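Local coordinates for protein CRISPR system Cmr subunit Cmr1-1 (Pyrococcus furiosus, PDB 4W8Z) that takes part in CRISPR antiviral defence as an RNA-binding subunit that, together with Cmr6, caps the type III-B Cmr ribonucleoprotein complex, at residues V101-K113 / S154-M166. Numbering follows the deposited sequence.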
loop_
_atom_site.group_PDB
_atom_site.type_symbol
_atom_site.label_atom_id
_atom_site.label_comp_id
_atom_site.label_asym_id
_atom_site.label_seq_id
_atom_site.Cartn_x
_atom_site.Cartn_y
_atom_site.Cartn_z
ATOM N N VAL A 101 2.306 -19.394 -0.310
ATOM C CA VAL A 101 1.834 -18.085 0.131
ATOM C C VAL A 101 1.235 -18.192 1.532
ATOM O O VAL A 101 0.578 -17.272 2.013
ATOM C CB VAL A 101 0.767 -17.510 -0.837
ATOM C CG1 VAL A 101 0.792 -16.013 -0.817
ATOM C CG2 VAL A 101 1.019 -17.966 -2.248
ATOM N N GLY A 102 1.480 -19.320 2.186
ATOM C CA GLY A 102 0.788 -19.661 3.416
ATOM C C GLY A 102 1.146 -18.880 4.665
ATOM O O GLY A 102 0.407 -18.911 5.649
ATOM N N TYR A 103 2.275 -18.184 4.648
ATOM C CA TYR A 103 2.658 -17.393 5.809
ATOM C C TYR A 103 2.242 -15.931 5.665
ATOM O O TYR A 103 1.663 -15.366 6.586
ATOM C CB TYR A 103 4.159 -17.510 6.064
ATOM C CG TYR A 103 4.557 -18.863 6.609
ATOM C CD1 TYR A 103 4.386 -19.167 7.955
ATOM C CD2 TYR A 103 5.093 -19.839 5.777
ATOM C CE1 TYR A 103 4.744 -20.404 8.459
ATOM C CE2 TYR A 103 5.453 -21.081 6.272
ATOM C CZ TYR A 103 5.277 -21.358 7.614
ATOM O OH TYR A 103 5.639 -22.594 8.106
ATOM N N ILE A 104 2.515 -15.320 4.519
ATOM C CA ILE A 104 2.125 -13.928 4.332
ATOM C C ILE A 104 0.603 -13.787 4.312
ATOM O O ILE A 104 0.073 -12.771 4.756
ATOM C CB ILE A 104 2.722 -13.310 3.040
ATOM C CG1 ILE A 104 2.310 -14.093 1.794
ATOM C CG2 ILE A 104 4.240 -13.226 3.128
ATOM C CD1 ILE A 104 2.781 -13.447 0.506
ATOM N N TRP A 105 -0.099 -14.803 3.814
ATOM C CA TRP A 105 -1.560 -14.759 3.745
ATOM C C TRP A 105 -2.216 -15.743 4.705
ATOM O O TRP A 105 -3.349 -16.169 4.479
ATOM C CB TRP A 105 -2.047 -15.044 2.326
ATOM C CG TRP A 105 -1.625 -14.019 1.323
ATOM C CD1 TRP A 105 -0.923 -12.875 1.564
ATOM C CD2 TRP A 105 -1.877 -14.043 -0.087
ATOM N NE1 TRP A 105 -0.721 -12.189 0.395
ATOM C CE2 TRP A 105 -1.294 -12.886 -0.634
ATOM C CE3 TRP A 105 -2.535 -14.933 -0.939
ATOM C CZ2 TRP A 105 -1.355 -12.593 -1.997
ATOM C CZ3 TRP A 105 -2.589 -14.640 -2.293
ATOM C CH2 TRP A 105 -2.005 -13.481 -2.806
ATOM N N PHE A 106 -1.493 -16.100 5.765
ATOM C CA PHE A 106 -1.993 -16.998 6.801
ATOM C C PHE A 106 -3.424 -16.676 7.226
ATOM O O PHE A 106 -4.277 -17.559 7.270
ATOM C CB PHE A 106 -1.063 -16.949 8.018
ATOM C CG PHE A 106 -1.558 -17.732 9.200
ATOM C CD1 PHE A 106 -2.363 -17.136 10.157
ATOM C CD2 PHE A 106 -1.204 -19.060 9.366
ATOM C CE1 PHE A 106 -2.821 -17.853 11.247
ATOM C CE2 PHE A 106 -1.656 -19.784 10.457
ATOM C CZ PHE A 106 -2.465 -19.177 11.397
ATOM N N SER A 107 -3.674 -15.408 7.536
ATOM C CA SER A 107 -4.974 -14.965 8.035
ATOM C C SER A 107 -6.109 -15.252 7.054
ATOM O O SER A 107 -7.229 -15.545 7.463
ATOM C CB SER A 107 -4.936 -13.467 8.363
ATOM O OG SER A 107 -4.293 -13.223 9.603
ATOM N N ILE A 108 -5.817 -15.167 5.762
ATOM C CA ILE A 108 -6.816 -15.426 4.735
ATOM C C ILE A 108 -7.121 -16.917 4.708
ATOM O O ILE A 108 -8.278 -17.332 4.611
ATOM C CB ILE A 108 -6.335 -14.953 3.348
ATOM C CG1 ILE A 108 -5.997 -13.461 3.383
ATOM C CG2 ILE A 108 -7.387 -15.242 2.289
ATOM C CD1 ILE A 108 -5.347 -12.960 2.119
ATOM N N ASN A 109 -6.065 -17.713 4.819
ATOM C CA ASN A 109 -6.176 -19.163 4.854
ATOM C C ASN A 109 -7.023 -19.638 6.034
ATOM O O ASN A 109 -7.764 -20.616 5.926
ATOM C CB ASN A 109 -4.778 -19.782 4.915
ATOM C CG ASN A 109 -4.783 -21.269 4.643
ATOM O OD1 ASN A 109 -5.781 -21.827 4.191
ATOM N ND2 ASN A 109 -3.657 -21.920 4.909
ATOM N N LEU A 110 -6.921 -18.929 7.155
ATOM C CA LEU A 110 -7.651 -19.292 8.361
ATOM C C LEU A 110 -9.133 -18.954 8.234
ATOM O O LEU A 110 -9.991 -19.743 8.626
ATOM C CB LEU A 110 -7.052 -18.594 9.583
ATOM C CG LEU A 110 -7.719 -18.916 10.923
ATOM C CD1 LEU A 110 -7.780 -20.416 11.141
ATOM C CD2 LEU A 110 -6.987 -18.239 12.063
ATOM N N LEU A 111 -9.429 -17.775 7.697
ATOM C CA LEU A 111 -10.808 -17.394 7.420
ATOM C C LEU A 111 -11.430 -18.361 6.421
ATOM O O LEU A 111 -12.611 -18.692 6.512
ATOM C CB LEU A 111 -10.879 -15.963 6.886
ATOM C CG LEU A 111 -10.604 -14.846 7.894
ATOM C CD1 LEU A 111 -10.415 -13.516 7.185
ATOM C CD2 LEU A 111 -11.736 -14.757 8.912
ATOM N N GLY A 112 -10.618 -18.812 5.467
ATOM C CA GLY A 112 -11.056 -19.769 4.469
ATOM C C GLY A 112 -11.520 -21.077 5.079
ATOM O O GLY A 112 -12.613 -21.552 4.775
ATOM N N LYS A 113 -10.693 -21.656 5.943
ATOM C CA LYS A 113 -11.018 -22.928 6.585
ATOM C C LYS A 113 -12.236 -22.808 7.501
ATOM O O LYS A 113 -13.072 -23.708 7.554
ATOM C CB LYS A 113 -9.822 -23.451 7.381
ATOM C CG LYS A 113 -8.590 -23.760 6.547
ATOM C CD LYS A 113 -7.405 -24.107 7.440
ATOM C CE LYS A 113 -6.120 -24.254 6.635
ATOM N NZ LYS A 113 -4.924 -24.386 7.514
ATOM N N SER A 154 -2.491 -0.391 -2.648
ATOM C CA SER A 154 -3.252 -1.612 -2.870
ATOM C C SER A 154 -4.522 -1.521 -2.035
ATOM O O SER A 154 -4.664 -0.605 -1.226
ATOM C CB SER A 154 -2.445 -2.851 -2.488
ATOM O OG SER A 154 -1.881 -2.694 -1.199
ATOM N N VAL A 155 -5.447 -2.459 -2.223
ATOM C CA VAL A 155 -6.716 -2.419 -1.491
ATOM C C VAL A 155 -7.131 -3.779 -0.925
ATOM O O VAL A 155 -6.762 -4.827 -1.454
ATOM C CB VAL A 155 -7.858 -1.894 -2.387
ATOM C CG1 VAL A 155 -7.581 -0.466 -2.835
ATOM C CG2 VAL A 155 -8.046 -2.801 -3.587
ATOM N N GLY A 156 -7.897 -3.752 0.161
ATOM C CA GLY A 156 -8.441 -4.966 0.736
ATOM C C GLY A 156 -7.697 -5.540 1.932
ATOM O O GLY A 156 -6.711 -4.974 2.415
ATOM N N PHE A 157 -8.182 -6.682 2.409
ATOM C CA PHE A 157 -7.560 -7.380 3.525
ATOM C C PHE A 157 -6.158 -7.857 3.143
ATOM O O PHE A 157 -5.970 -8.457 2.080
ATOM C CB PHE A 157 -8.435 -8.557 3.967
ATOM C CG PHE A 157 -7.955 -9.242 5.216
ATOM C CD1 PHE A 157 -7.561 -8.504 6.318
ATOM C CD2 PHE A 157 -7.923 -10.630 5.298
ATOM C CE1 PHE A 157 -7.126 -9.132 7.478
ATOM C CE2 PHE A 157 -7.485 -11.264 6.453
ATOM C CZ PHE A 157 -7.087 -10.511 7.545
ATOM N N ARG A 158 -5.189 -7.570 4.013
ATOM C CA ARG A 158 -3.790 -7.986 3.844
ATOM C C ARG A 158 -3.082 -7.313 2.663
ATOM O O ARG A 158 -2.087 -7.828 2.153
ATOM C CB ARG A 158 -3.700 -9.511 3.706
ATOM C CG ARG A 158 -3.845 -10.249 5.017
ATOM C CD ARG A 158 -2.648 -9.978 5.919
ATOM N NE ARG A 158 -2.880 -10.468 7.270
ATOM C CZ ARG A 158 -3.329 -9.718 8.272
ATOM N NH1 ARG A 158 -3.581 -8.431 8.076
ATOM N NH2 ARG A 158 -3.524 -10.254 9.471
ATOM N N SER A 159 -3.571 -6.147 2.258
ATOM C CA SER A 159 -3.005 -5.434 1.111
ATOM C C SER A 159 -1.603 -4.861 1.375
ATOM O O SER A 159 -0.887 -4.517 0.435
ATOM C CB SER A 159 -3.956 -4.320 0.666
ATOM O OG SER A 159 -4.728 -3.851 1.760
ATOM N N ARG A 160 -1.209 -4.768 2.642
ATOM C CA ARG A 160 0.165 -4.399 2.982
ATOM C C ARG A 160 1.096 -5.598 2.842
ATOM O O ARG A 160 2.319 -5.466 2.938
ATOM C CB ARG A 160 0.247 -3.838 4.400
ATOM C CG ARG A 160 -0.387 -2.466 4.554
ATOM C CD ARG A 160 -0.412 -2.037 6.006
ATOM N NE ARG A 160 -1.183 -2.970 6.814
ATOM C CZ ARG A 160 -1.219 -2.968 8.142
ATOM N NH1 ARG A 160 -0.515 -2.081 8.835
ATOM N NH2 ARG A 160 -1.957 -3.863 8.780
ATOM N N ARG A 161 0.510 -6.766 2.609
ATOM C CA ARG A 161 1.285 -7.989 2.464
ATOM C C ARG A 161 1.033 -8.690 1.134
ATOM O O ARG A 161 0.983 -9.920 1.077
ATOM C CB ARG A 161 0.980 -8.962 3.602
ATOM C CG ARG A 161 1.405 -8.510 4.982
ATOM C CD ARG A 161 1.368 -9.702 5.915
ATOM N NE ARG A 161 1.513 -9.341 7.320
ATOM C CZ ARG A 161 1.657 -10.231 8.299
ATOM N NH1 ARG A 161 1.684 -11.531 8.016
ATOM N NH2 ARG A 161 1.780 -9.823 9.557
ATOM N N GLY A 162 0.855 -7.919 0.069
ATOM C CA GLY A 162 0.834 -8.500 -1.259
ATOM C C GLY A 162 -0.511 -8.700 -1.930
ATOM O O GLY A 162 -0.553 -9.013 -3.112
ATOM N N THR A 163 -1.610 -8.531 -1.206
ATOM C CA THR A 163 -2.915 -8.658 -1.845
ATOM C C THR A 163 -3.383 -7.319 -2.406
ATOM O O THR A 163 -2.969 -6.257 -1.945
ATOM C CB THR A 163 -3.990 -9.193 -0.875
ATOM O OG1 THR A 163 -4.395 -8.151 0.018
ATOM C CG2 THR A 163 -3.468 -10.375 -0.081
ATOM N N GLY A 164 -4.254 -7.373 -3.407
ATOM C CA GLY A 164 -4.908 -6.175 -3.892
ATOM C C GLY A 164 -4.002 -5.207 -4.625
ATOM O O GLY A 164 -4.301 -4.015 -4.713
ATOM N N SER A 165 -2.891 -5.708 -5.157
ATOM C CA SER A 165 -2.071 -4.898 -6.049
ATOM C C SER A 165 -2.810 -4.686 -7.364
ATOM O O SER A 165 -3.378 -5.623 -7.922
ATOM C CB SER A 165 -0.716 -5.550 -6.293
ATOM O OG SER A 165 0.108 -5.442 -5.148
ATOM N N MET A 166 -2.801 -3.451 -7.853
ATOM C CA MET A 166 -3.591 -3.078 -9.016
ATOM C C MET A 166 -2.748 -2.528 -10.159
ATOM O O MET A 166 -1.626 -2.062 -9.955
ATOM C CB MET A 166 -4.641 -2.042 -8.611
ATOM C CG MET A 166 -5.569 -2.525 -7.513
ATOM S SD MET A 166 -6.730 -3.762 -8.118
ATOM C CE MET A 166 -7.199 -4.556 -6.586
#
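The turn leading into helix 106-113 lies against the irregular chain 154-166, the nearest CA pairs being I104 CA to R161 CA at 6.3 Å and W105 CA to R158 CA at 7.1 Å. W105, at the N-cap position, points its indole into the loop: NE1 donates to R161 O at 2.9 Å (N-H...O 150°), with the acceptor almost in the ring plane. T163 lays its methyl over one face of this indole, a CH-pi contact with CG2 3.6 Å from the centroid of the five-membered ring, while V101 CG1 covers the opposite face. I108 CD1 sits over the same face as the methyl and meets T163 CG2 tip to tip. Segment 154-166, with G162, T163 and G164 just before strand 166-172, is consistent with the glycine-rich loop of RAMP proteins. The R158 chain bends at the CB-CG bond (chi2 -68°), which brings its guanidinium beside S107 and F157; NH2 donates to S107 OG at 3.1 Å, the hydroxyl oxygen sitting 26° out of the guanidinium plane. The same NH2 also forms salt bridges to E32, its strongest partner, and to D318. F157 CZ lies over the centre of the guanidinium, and the ring packs against the helix, with CD2 3.9 Å from I108 CG1 and CE2 3.8 Å from L111 CD1. R161 runs extended past I104, CD lying 3.5 Å from I104 O, until NH2 donates to V317 O.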